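Local coordinates for protein transmembrane oligosaccharyl transferase (Archaeoglobus fulgidus, PDB 3WAJ) that is a membrane protein of the STT3 oligosaccharyl transferase family, AglB-L, in which an N-terminal bundle of helices is joined to a globular C-terminal part, at residues Ala167-Gln170 with Val171-Leu174; Gly209-Val212 with Leu213-Ala217; Ile799-Asn802 with Gln803-Phe807. One frame throughout, in Å; residues are numbered along the deposited sequence.

Interaction 1 (Ala167-Gln170 with Val171-Leu174)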
ATOM      1  N   ALA A 167      11.292  11.936   3.190  1.00 38.98           N
ATOM      2  CA  ALA A 167      12.200  12.184   4.307  1.00 43.25           C
ATOM      3  C   ALA A 167      13.466  12.910   3.847  1.00 46.96           C
ATOM      4  O   ALA A 167      13.868  13.918   4.431  1.00 50.98           O
ATOM      5  CB  ALA A 167      12.546  10.900   5.033  1.00 40.09           C
ATOM      6  N   PHE A 168      14.074  12.412   2.779  1.00 40.47           N
ATOM      7  CA  PHE A 168      15.328  12.962   2.285  1.00 41.92           C
ATOM      8  C   PHE A 168      15.175  14.437   1.892  1.00 48.37           C
ATOM      9  O   PHE A 168      15.966  15.272   2.310  1.00 55.57           O
ATOM     10  CB  PHE A 168      15.840  12.124   1.105  1.00 42.99           C
ATOM     11  CG  PHE A 168      17.210  12.523   0.607  1.00 42.17           C
ATOM     12  CD1 PHE A 168      18.318  11.754   0.917  1.00 40.59           C
ATOM     13  CD2 PHE A 168      17.380  13.648  -0.195  1.00 49.00           C
ATOM     14  CE1 PHE A 168      19.571  12.100   0.453  1.00 41.67           C
ATOM     15  CE2 PHE A 168      18.632  14.009  -0.655  1.00 50.40           C
ATOM     16  CZ  PHE A 168      19.733  13.231  -0.332  1.00 45.75           C
ATOM     17  N   TRP A 169      14.175  14.771   1.089  1.00 45.48           N
ATOM     18  CA  TRP A 169      14.053  16.160   0.663  1.00 47.11           C
ATOM     19  C   TRP A 169      13.527  17.085   1.769  1.00 52.50           C
ATOM     20  O   TRP A 169      13.839  18.278   1.777  1.00 62.55           O
ATOM     21  CB  TRP A 169      13.248  16.291  -0.646  1.00 40.51           C
ATOM     22  CG  TRP A 169      13.934  15.611  -1.820  1.00 43.73           C
ATOM     23  CD1 TRP A 169      13.479  14.528  -2.530  1.00 44.81           C
ATOM     24  CD2 TRP A 169      15.211  15.951  -2.391  1.00 43.95           C
ATOM     25  NE1 TRP A 169      14.386  14.187  -3.507  1.00 41.62           N
ATOM     26  CE2 TRP A 169      15.458  15.037  -3.441  1.00 45.03           C
ATOM     27  CE3 TRP A 169      16.166  16.935  -2.115  1.00 43.89           C
ATOM     28  CZ2 TRP A 169      16.627  15.088  -4.221  1.00 43.17           C
ATOM     29  CZ3 TRP A 169      17.319  16.986  -2.884  1.00 42.72           C
ATOM     30  CH2 TRP A 169      17.543  16.065  -3.924  1.00 45.66           C
ATOM     31  N   GLN A 170      12.744  16.556   2.706  1.00 46.14           N
ATOM     32  CA  GLN A 170      12.232  17.406   3.783  1.00 47.45           C
ATOM     33  C   GLN A 170      13.377  17.869   4.678  1.00 49.44           C
ATOM     34  O   GLN A 170      13.537  19.067   4.932  1.00 44.64           O
ATOM     35  CB  GLN A 170      11.178  16.699   4.635  1.00 47.11           C
ATOM     36  CG  GLN A 170      10.528  17.632   5.658  1.00 50.15           C
ATOM     37  CD  GLN A 170       9.854  16.886   6.791  1.00 53.11           C
ATOM     38  OE1 GLN A 170       8.625  16.892   6.919  1.00 61.01           O
ATOM     39  NE2 GLN A 170      10.656  16.234   7.621  1.00 45.94           N
ATOM     40  N   VAL A 171      14.162  16.903   5.150  1.00 50.59           N
ATOM     41  CA  VAL A 171      15.353  17.174   5.947  1.00 52.95           C
ATOM     42  C   VAL A 171      16.333  18.055   5.171  1.00 57.19           C
ATOM     43  O   VAL A 171      16.865  19.025   5.711  1.00 66.18           O
ATOM     44  CB  VAL A 171      16.031  15.870   6.388  1.00 48.46           C
ATOM     45  CG1 VAL A 171      17.263  16.159   7.249  1.00 42.78           C
ATOM     46  CG2 VAL A 171      15.043  15.012   7.157  1.00 44.95           C
ATOM     47  N   SER A 172      16.561  17.712   3.907  1.00 49.12           N
ATOM     48  CA  SER A 172      17.396  18.517   3.017  1.00 46.58           C
ATOM     49  C   SER A 172      16.910  19.946   2.971  1.00 53.75           C
ATOM     50  O   SER A 172      17.714  20.871   3.025  1.00 55.82           O
ATOM     51  CB  SER A 172      17.395  17.957   1.587  1.00 42.93           C
ATOM     52  OG  SER A 172      18.135  16.758   1.512  1.00 44.01           O
ATOM     53  N   ALA A 173      15.594  20.125   2.855  1.00 55.99           N
ATOM     54  CA  ALA A 173      15.025  21.463   2.747  1.00 53.86           C
ATOM     55  C   ALA A 173      15.298  22.272   4.018  1.00 57.82           C
ATOM     56  O   ALA A 173      15.660  23.442   3.941  1.00 57.18           O
ATOM     57  CB  ALA A 173      13.539  21.405   2.443  1.00 47.73           C
ATOM     58  N   LEU A 174      15.145  21.641   5.181  1.00 56.36           N
ATOM     59  CA  LEU A 174      15.421  22.305   6.449  1.00 55.51           C
ATOM     60  C   LEU A 174      16.902  22.699   6.565  1.00 58.76           C
ATOM     61  O   LEU A 174      17.231  23.874   6.765  1.00 59.07           O
ATOM     62  CB  LEU A 174      15.036  21.400   7.614  1.00 55.58           C
ATOM     63  CG  LEU A 174      13.584  20.954   7.732  1.00 60.39           C
ATOM     64  CD1 LEU A 174      13.449  19.953   8.867  1.00 65.22           C
ATOM     65  CD2 LEU A 174      12.648  22.139   7.952  1.00 56.60           C
TER
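From Ala167 to Leu174 the chain is one uninterrupted helix, with successive i to i+4 bonds from Val171 N to Ala167 O (3.1 Å), Ser172 N to Phe168 O, Ala173 N to Trp169 O and Leu174 N to Gln170 O. Upon this regular frame Ser172 illustrates how a hydroxyl can be absorbed inside a membrane protein: its OG turns back beside its own backbone N (chi1 -72°), and Ser172 OG donates to the carbonyl one turn earlier, Phe168 O, at 2.7 Å. That oxygen is gripped twice, by N and OG of the same serine arriving from opposite faces of the carbonyl plane. The serine also fits beside the aromatic rings. Ser172 OG lies 3.5 Å from Phe168 CE2, and Ser172 CB 4.0 Å from Trp169 CE3. The two rings meet each other at a steep angle, Phe168 CD2 standing 3.8 Å above the centre of the Trp169 indole, while Trp169 CE3 lies at the phenyl edge. Around helix 163-181, Phe168 and Ser172 rest on Pro123 and Val171 on Leu127 of helix 121-131, Trp169 packs against helix 199-214, and Leu174 meets helices 221-234 and 405-420.

Interaction 2 (Gly209-Val212 with Leu213-Ala217); sequences GLYV and LSWGA. With SO4 (sulfate ion), chain C.
Tyr211 and Trp215, four residues apart, run side by side and point the same way, although the first belongs to the helix and the second is already leaving it. Both carry CG anti to the backbone N (chi1 -178° and -170°), on backbones that are turned differently, helical at Tyr211 and extended at Trp215. The phenol end reaches the six-membered ring of the indole at its edge, near the indole plane, with Tyr211 OH 3.8 Å from Trp215 CZ3; the hydroxyl itself is hydrogen-bonded to Tyr430 OH. Trp215 has further company on one face, where Ala217 CB stands 3.4 Å above the plane of the Trp215 ring, toward the rim. Trp215 NE1 makes a weak, bent hydrogen bond of 3.0 Å to O4 of a sulfate ion, which His81, His162 and Arg426 also hold. The Trp215 side chain is about 8 Å from the zinc ion, which is bound by Asp47, Asp161 and His163.

This is the C-terminal end of helix 199-214, where regular bonding frays. Leu213 N still bonds to Gly209 O, but Tyr211 O takes two donors: Trp215 N, 3.0 Å from Tyr211 O and in the carbonyl plane, and Ser214 N from above that plane. Ser214 OG folds back beside its own N to reach Leu210 O at 2.9 Å, while the amide of the same serine makes only a weak bond to that oxygen. Leu213 CG lies 3.1 Å from Gly209 O, and the leucine side chain continues against Ile260 and Tyr261 of helix 243-261.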
ATOM      1  N   GLY A 209      11.281  22.351  -3.899  1.00 47.78           N
ATOM      2  CA  GLY A 209      10.779  21.912  -5.189  1.00 42.99           C
ATOM      3  C   GLY A 209      10.825  20.403  -5.341  1.00 43.18           C
ATOM      4  O   GLY A 209       9.820  19.787  -5.731  1.00 42.89           O
ATOM      5  N   LEU A 210      11.969  19.802  -5.015  1.00 44.04           N
ATOM      6  CA  LEU A 210      12.131  18.356  -5.189  1.00 44.87           C
ATOM      7  C   LEU A 210      11.242  17.600  -4.213  1.00 40.39           C
ATOM      8  O   LEU A 210      10.679  16.551  -4.552  1.00 36.87           O
ATOM      9  CB  LEU A 210      13.593  17.940  -5.058  1.00 44.61           C
ATOM     10  CG  LEU A 210      14.452  18.445  -6.213  1.00 45.96           C
ATOM     11  CD1 LEU A 210      15.888  17.974  -6.101  1.00 47.97           C
ATOM     12  CD2 LEU A 210      13.856  18.011  -7.537  1.00 43.78           C
ATOM     13  N   TYR A 211      11.082  18.159  -3.014  1.00 35.45           N
ATOM     14  CA  TYR A 211      10.161  17.596  -2.022  1.00 34.43           C
ATOM     15  C   TYR A 211       8.721  17.485  -2.569  1.00 39.02           C
ATOM     16  O   TYR A 211       8.134  16.402  -2.582  1.00 41.62           O
ATOM     17  CB  TYR A 211      10.226  18.407  -0.716  1.00 36.37           C
ATOM     18  CG  TYR A 211       9.356  17.877   0.398  1.00 38.55           C
ATOM     19  CD1 TYR A 211       9.239  16.516   0.626  1.00 39.90           C
ATOM     20  CD2 TYR A 211       8.660  18.737   1.227  1.00 39.21           C
ATOM     21  CE1 TYR A 211       8.439  16.027   1.642  1.00 41.69           C
ATOM     22  CE2 TYR A 211       7.858  18.254   2.251  1.00 39.31           C
ATOM     23  CZ  TYR A 211       7.753  16.898   2.450  1.00 39.25           C
ATOM     24  OH  TYR A 211       6.957  16.406   3.459  1.00 42.68           O
ATOM     25  N   VAL A 212       8.160  18.593  -3.046  1.00 42.30           N
ATOM     26  CA  VAL A 212       6.813  18.565  -3.631  1.00 37.90           C
ATOM     27  C   VAL A 212       6.774  17.677  -4.875  1.00 36.68           C
ATOM     28  O   VAL A 212       5.763  17.051  -5.170  1.00 38.48           O
ATOM     29  CB  VAL A 212       6.306  19.996  -3.987  1.00 36.61           C
ATOM     30  CG1 VAL A 212       4.830  19.970  -4.387  1.00 32.80           C
ATOM     31  CG2 VAL A 212       6.517  20.966  -2.824  1.00 27.50           C
ATOM     32  N   LEU A 213       7.881  17.607  -5.607  1.00 38.68           N
ATOM     33  CA  LEU A 213       7.905  16.783  -6.823  1.00 40.50           C
ATOM     34  C   LEU A 213       8.019  15.289  -6.481  1.00 42.47           C
ATOM     35  O   LEU A 213       7.774  14.429  -7.330  1.00 38.33           O
ATOM     36  CB  LEU A 213       9.000  17.241  -7.798  1.00 47.02           C
ATOM     37  CG  LEU A 213       8.824  18.622  -8.442  1.00 49.50           C
ATOM     38  CD1 LEU A 213       9.839  18.880  -9.568  1.00 45.41           C
ATOM     39  CD2 LEU A 213       7.404  18.790  -8.960  1.00 45.85           C
ATOM     40  N   SER A 214       8.380  14.982  -5.235  1.00 41.82           N
ATOM     41  CA  SER A 214       8.405  13.589  -4.770  1.00 41.30           C
ATOM     42  C   SER A 214       7.056  13.192  -4.211  1.00 37.66           C
ATOM     43  O   SER A 214       6.658  12.031  -4.266  1.00 30.41           O
ATOM     44  CB  SER A 214       9.463  13.380  -3.687  1.00 42.17           C
ATOM     45  OG  SER A 214      10.747  13.680  -4.163  1.00 50.04           O
ATOM     46  N   TRP A 215       6.361  14.180  -3.665  1.00 37.78           N
ATOM     47  CA  TRP A 215       5.109  13.960  -2.966  1.00 39.91           C
ATOM     48  C   TRP A 215       4.271  15.248  -3.016  1.00 39.17           C
ATOM     49  O   TRP A 215       4.689  16.289  -2.482  1.00 38.51           O
ATOM     50  CB  TRP A 215       5.428  13.593  -1.521  1.00 41.94           C
ATOM     51  CG  TRP A 215       4.260  13.101  -0.730  1.00 40.81           C
ATOM     52  CD1 TRP A 215       3.404  12.093  -1.073  1.00 35.77           C
ATOM     53  CD2 TRP A 215       3.840  13.569   0.559  1.00 29.70           C
ATOM     54  NE1 TRP A 215       2.472  11.914  -0.083  1.00 32.92           N
ATOM     55  CE2 TRP A 215       2.721  12.808   0.941  1.00 30.95           C
ATOM     56  CE3 TRP A 215       4.309  14.565   1.434  1.00 34.90           C
ATOM     57  CZ2 TRP A 215       2.045  13.004   2.154  1.00 34.33           C
ATOM     58  CZ3 TRP A 215       3.645  14.764   2.652  1.00 35.74           C
ATOM     59  CH2 TRP A 215       2.525  13.984   2.997  1.00 37.54           C
ATOM     60  N   GLY A 216       3.098  15.174  -3.648  1.00 33.82           N
ATOM     61  CA  GLY A 216       2.266  16.350  -3.888  1.00 35.42           C
ATOM     62  C   GLY A 216       1.846  17.139  -2.652  1.00 38.87           C
ATOM     63  O   GLY A 216       1.673  18.364  -2.712  1.00 40.75           O
ATOM     64  N   ALA A 217       1.695  16.431  -1.533  1.00 36.78           N
ATOM     65  CA  ALA A 217       1.300  17.030  -0.258  1.00 40.13           C
ATOM     66  C   ALA A 217       2.463  17.761   0.398  1.00 39.55           C
ATOM     67  O   ALA A 217       2.306  18.353   1.473  1.00 42.26           O
ATOM     68  CB  ALA A 217       0.761  15.960   0.676  1.00 43.52           C
TER
HETATM   69  S   SO4 C 902       0.909   8.123  -0.716  1.00 53.58           S
HETATM   70  O1  SO4 C 902       1.071   7.200  -1.847  1.00 50.57           O
HETATM   71  O2  SO4 C 902      -0.285   8.938  -0.961  1.00 57.00           O
HETATM   72  O3  SO4 C 902       0.750   7.338   0.510  1.00 60.19           O
HETATM   73  O4  SO4 C 902       2.063   9.015  -0.552  1.00 54.10           O

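Interaction 3 (Ile799-Asn802 with Gln803-Phe807)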
ATOM      1  N   ILE A 799     -13.663 -31.987 -12.476  1.00 46.38           N
ATOM      2  CA  ILE A 799     -12.747 -30.975 -13.006  1.00 42.19           C
ATOM      3  C   ILE A 799     -11.342 -31.261 -12.484  1.00 39.69           C
ATOM      4  O   ILE A 799     -11.180 -31.568 -11.308  1.00 42.32           O
ATOM      5  CB  ILE A 799     -13.179 -29.554 -12.578  1.00 39.65           C
ATOM      6  CG1 ILE A 799     -14.682 -29.333 -12.822  1.00 32.34           C
ATOM      7  CG2 ILE A 799     -12.321 -28.474 -13.271  1.00 43.11           C
ATOM      8  CD1 ILE A 799     -15.094 -29.367 -14.300  1.00 36.47           C
ATOM      9  N   LYS A 800     -10.332 -31.170 -13.351  1.00 45.21           N
ATOM     10  CA  LYS A 800      -8.937 -31.344 -12.931  1.00 45.29           C
ATOM     11  C   LYS A 800      -8.111 -30.074 -13.171  1.00 45.64           C
ATOM     12  O   LYS A 800      -8.083 -29.536 -14.281  1.00 49.27           O
ATOM     13  CB  LYS A 800      -8.287 -32.513 -13.668  1.00 46.01           C
ATOM     14  CG  LYS A 800      -6.927 -32.953 -13.106  1.00 47.76           C
ATOM     15  CD  LYS A 800      -6.343 -34.086 -13.954  1.00 52.04           C
ATOM     16  CE  LYS A 800      -4.972 -34.524 -13.468  1.00 62.48           C
ATOM     17  NZ  LYS A 800      -4.211 -35.296 -14.515  1.00 72.32           N
ATOM     18  N   THR A 801      -7.418 -29.615 -12.133  1.00 38.67           N
ATOM     19  CA  THR A 801      -6.645 -28.383 -12.226  1.00 45.75           C
ATOM     20  C   THR A 801      -5.233 -28.694 -12.693  1.00 46.19           C
ATOM     21  O   THR A 801      -4.791 -29.840 -12.628  1.00 46.96           O
ATOM     22  CB  THR A 801      -6.591 -27.657 -10.869  1.00 42.05           C
ATOM     23  OG1 THR A 801      -5.526 -28.200 -10.073  1.00 38.19           O
ATOM     24  CG2 THR A 801      -7.917 -27.835 -10.125  1.00 37.26           C
ATOM     25  N   ASN A 802      -4.511 -27.665 -13.121  1.00 44.21           N
ATOM     26  CA  ASN A 802      -3.119 -27.819 -13.529  1.00 39.70           C
ATOM     27  C   ASN A 802      -2.192 -28.227 -12.387  1.00 44.86           C
ATOM     28  O   ASN A 802      -0.986 -28.321 -12.577  1.00 53.07           O
ATOM     29  CB  ASN A 802      -2.613 -26.517 -14.136  1.00 36.42           C
ATOM     30  CG  ASN A 802      -2.930 -25.319 -13.267  1.00 34.87           C
ATOM     31  OD1 ASN A 802      -4.087 -25.105 -12.871  1.00 34.45           O
ATOM     32  ND2 ASN A 802      -1.900 -24.546 -12.931  1.00 36.46           N
ATOM     33  N   GLN A 803      -2.747 -28.436 -11.195  1.00 44.04           N
ATOM     34  CA  GLN A 803      -1.982 -28.954 -10.062  1.00 46.25           C
ATOM     35  C   GLN A 803      -2.359 -30.401  -9.839  1.00 49.16           C
ATOM     36  O   GLN A 803      -2.018 -30.981  -8.810  1.00 48.53           O
ATOM     37  CB  GLN A 803      -2.284 -28.167  -8.786  1.00 44.91           C
ATOM     38  CG  GLN A 803      -1.995 -26.683  -8.891  1.00 42.53           C
ATOM     39  CD  GLN A 803      -0.541 -26.401  -9.183  1.00 41.75           C
ATOM     40  OE1 GLN A 803       0.336 -27.223  -8.901  1.00 49.97           O
ATOM     41  NE2 GLN A 803      -0.271 -25.233  -9.753  1.00 34.07           N
ATOM     42  N   ASN A 804      -3.078 -30.966 -10.807  1.00 54.30           N
ATOM     43  CA  ASN A 804      -3.559 -32.342 -10.735  1.00 59.99           C
ATOM     44  C   ASN A 804      -4.362 -32.581  -9.461  1.00 57.18           C
ATOM     45  O   ASN A 804      -4.142 -33.559  -8.737  1.00 60.44           O
ATOM     46  CB  ASN A 804      -2.405 -33.347 -10.901  1.00 65.72           C
ATOM     47  CG  ASN A 804      -1.686 -33.202 -12.248  1.00 73.18           C
ATOM     48  OD1 ASN A 804      -2.299 -32.869 -13.266  1.00 73.16           O
ATOM     49  ND2 ASN A 804      -0.376 -33.439 -12.250  1.00 77.56           N
ATOM     50  N   ARG A 805      -5.273 -31.647  -9.194  1.00 47.01           N
ATOM     51  CA  ARG A 805      -6.248 -31.753  -8.114  1.00 40.13           C
ATOM     52  C   ARG A 805      -7.623 -31.825  -8.749  1.00 45.17           C
ATOM     53  O   ARG A 805      -7.868 -31.182  -9.777  1.00 52.68           O
ATOM     54  CB  ARG A 805      -6.166 -30.530  -7.203  1.00 33.25           C
ATOM     55  CG  ARG A 805      -7.297 -30.411  -6.190  1.00 37.75           C
ATOM     56  CD  ARG A 805      -7.069 -29.214  -5.265  1.00 38.85           C
ATOM     57  NE  ARG A 805      -7.246 -27.933  -5.944  1.00 34.22           N
ATOM     58  CZ  ARG A 805      -8.407 -27.280  -6.019  1.00 40.79           C
ATOM     59  NH1 ARG A 805      -9.489 -27.785  -5.449  1.00 29.07           N
ATOM     60  NH2 ARG A 805      -8.488 -26.121  -6.666  1.00 46.80           N
ATOM     61  N   THR A 806      -8.518 -32.613  -8.159  1.00 45.62           N
ATOM     62  CA  THR A 806      -9.881 -32.705  -8.673  1.00 46.85           C
ATOM     63  C   THR A 806     -10.924 -32.166  -7.694  1.00 45.46           C
ATOM     64  O   THR A 806     -10.695 -32.098  -6.485  1.00 42.73           O
ATOM     65  CB  THR A 806     -10.243 -34.140  -9.086  1.00 47.12           C
ATOM     66  OG1 THR A 806     -10.202 -34.994  -7.936  1.00 53.72           O
ATOM     67  CG2 THR A 806      -9.276 -34.641 -10.146  1.00 43.25           C
ATOM     68  N   PHE A 807     -12.073 -31.782  -8.239  1.00 40.85           N
ATOM     69  CA  PHE A 807     -13.225 -31.401  -7.432  1.00 40.26           C
ATOM     70  C   PHE A 807     -14.426 -31.603  -8.318  1.00 44.16           C
ATOM     71  O   PHE A 807     -14.278 -31.715  -9.539  1.00 49.84           O
ATOM     72  CB  PHE A 807     -13.142 -29.936  -6.948  1.00 42.46           C
ATOM     73  CG  PHE A 807     -13.065 -28.917  -8.063  1.00 43.24           C
ATOM     74  CD1 PHE A 807     -11.833 -28.380  -8.443  1.00 44.16           C
ATOM     75  CD2 PHE A 807     -14.213 -28.493  -8.732  1.00 41.25           C
ATOM     76  CE1 PHE A 807     -11.742 -27.436  -9.478  1.00 40.22           C
ATOM     77  CE2 PHE A 807     -14.129 -27.548  -9.768  1.00 42.33           C
ATOM     78  CZ  PHE A 807     -12.882 -27.019 -10.134  1.00 38.18           C
TER
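Phe807 sets its CG between the backbone N and the carbonyl carbon (chi1 60°), and this swings the ring back beneath Ile799, whose CG2 lies opposite its own N. The isoleucine comes down over the ring face: Ile799 CB is 3.8 Å from the centroid of the Phe807 ring, a CH-pi contact, and Ile799 CG2 meets Phe807 CZ at 3.5 Å. Thr801 adopts a similar first torsion (chi1 85°), which turns OG1 toward the bend and puts CG2 anti to the carbonyl carbon, beside the backbone N, where it meets Phe807 and Arg805. Thr801 CG2 touches the edge of the phenyl ring, 3.9 Å from Phe807 CE1, and also sits over one face of the Arg805 guanidinium.

Thr801 OG1 accepts from Gln803 N at 3.0 Å, an ST turn that fixes the hydroxyl, and it has a second partner in Glu698. The same glutamate receives a salt bridge from Arg805 NH2, while Asp686 takes NH1; the backbone O of Glu698 binds both Asn802 ND2 and Gln803 NE2. The bend is therefore tied firmly to strand 693-698. Elsewhere on the hairpin Lys800 stretches its extended chain across Asn804, with Lys800 CE 3.2 Å from Asn804 OD1, and its CG brushes Thr806 CG2.

Ile799 and Phe807 form an antiparallel hydrogen-bonded pair, Ile799 N to Phe807 O being 3.0 Å, and Lys800 and Thr806 the next, non-hydrogen-bonded one. Beyond them Thr801 N bonds to Arg805 O at 2.9 Å and Asn804 N to Thr801 O at 2.7 Å. With Asn804 in the left-handed region (phi 55°), this is the classic beta hairpin closed by a type I turn and a G1 beta bulge, here linking strands 792-800 and 806-814 of the peripheral antiparallel sheet.

How the interactions relate
Followed from the N terminus, the three contacts come in series, none nested in or crossing another. Interaction 1 lies within a single turn-to-turn stretch of helix 163-181 and closes no loop. Interaction 2 comes at the finish of the next helix, 199-214, and the two helices pack directly: Trp169 CD1 lies 3.3 Å from Ser214 OG, and the contact centres are about 11 Å apart. Both belong to the N-terminal region of the STT3 family. Only interaction 3 turns the chain back, closing a tight hairpin between two strands. It sits in the long peripheral region of archaeal AglB, its centre about 50 Å from that of interaction 2 and on the opposite side of the chain's centre.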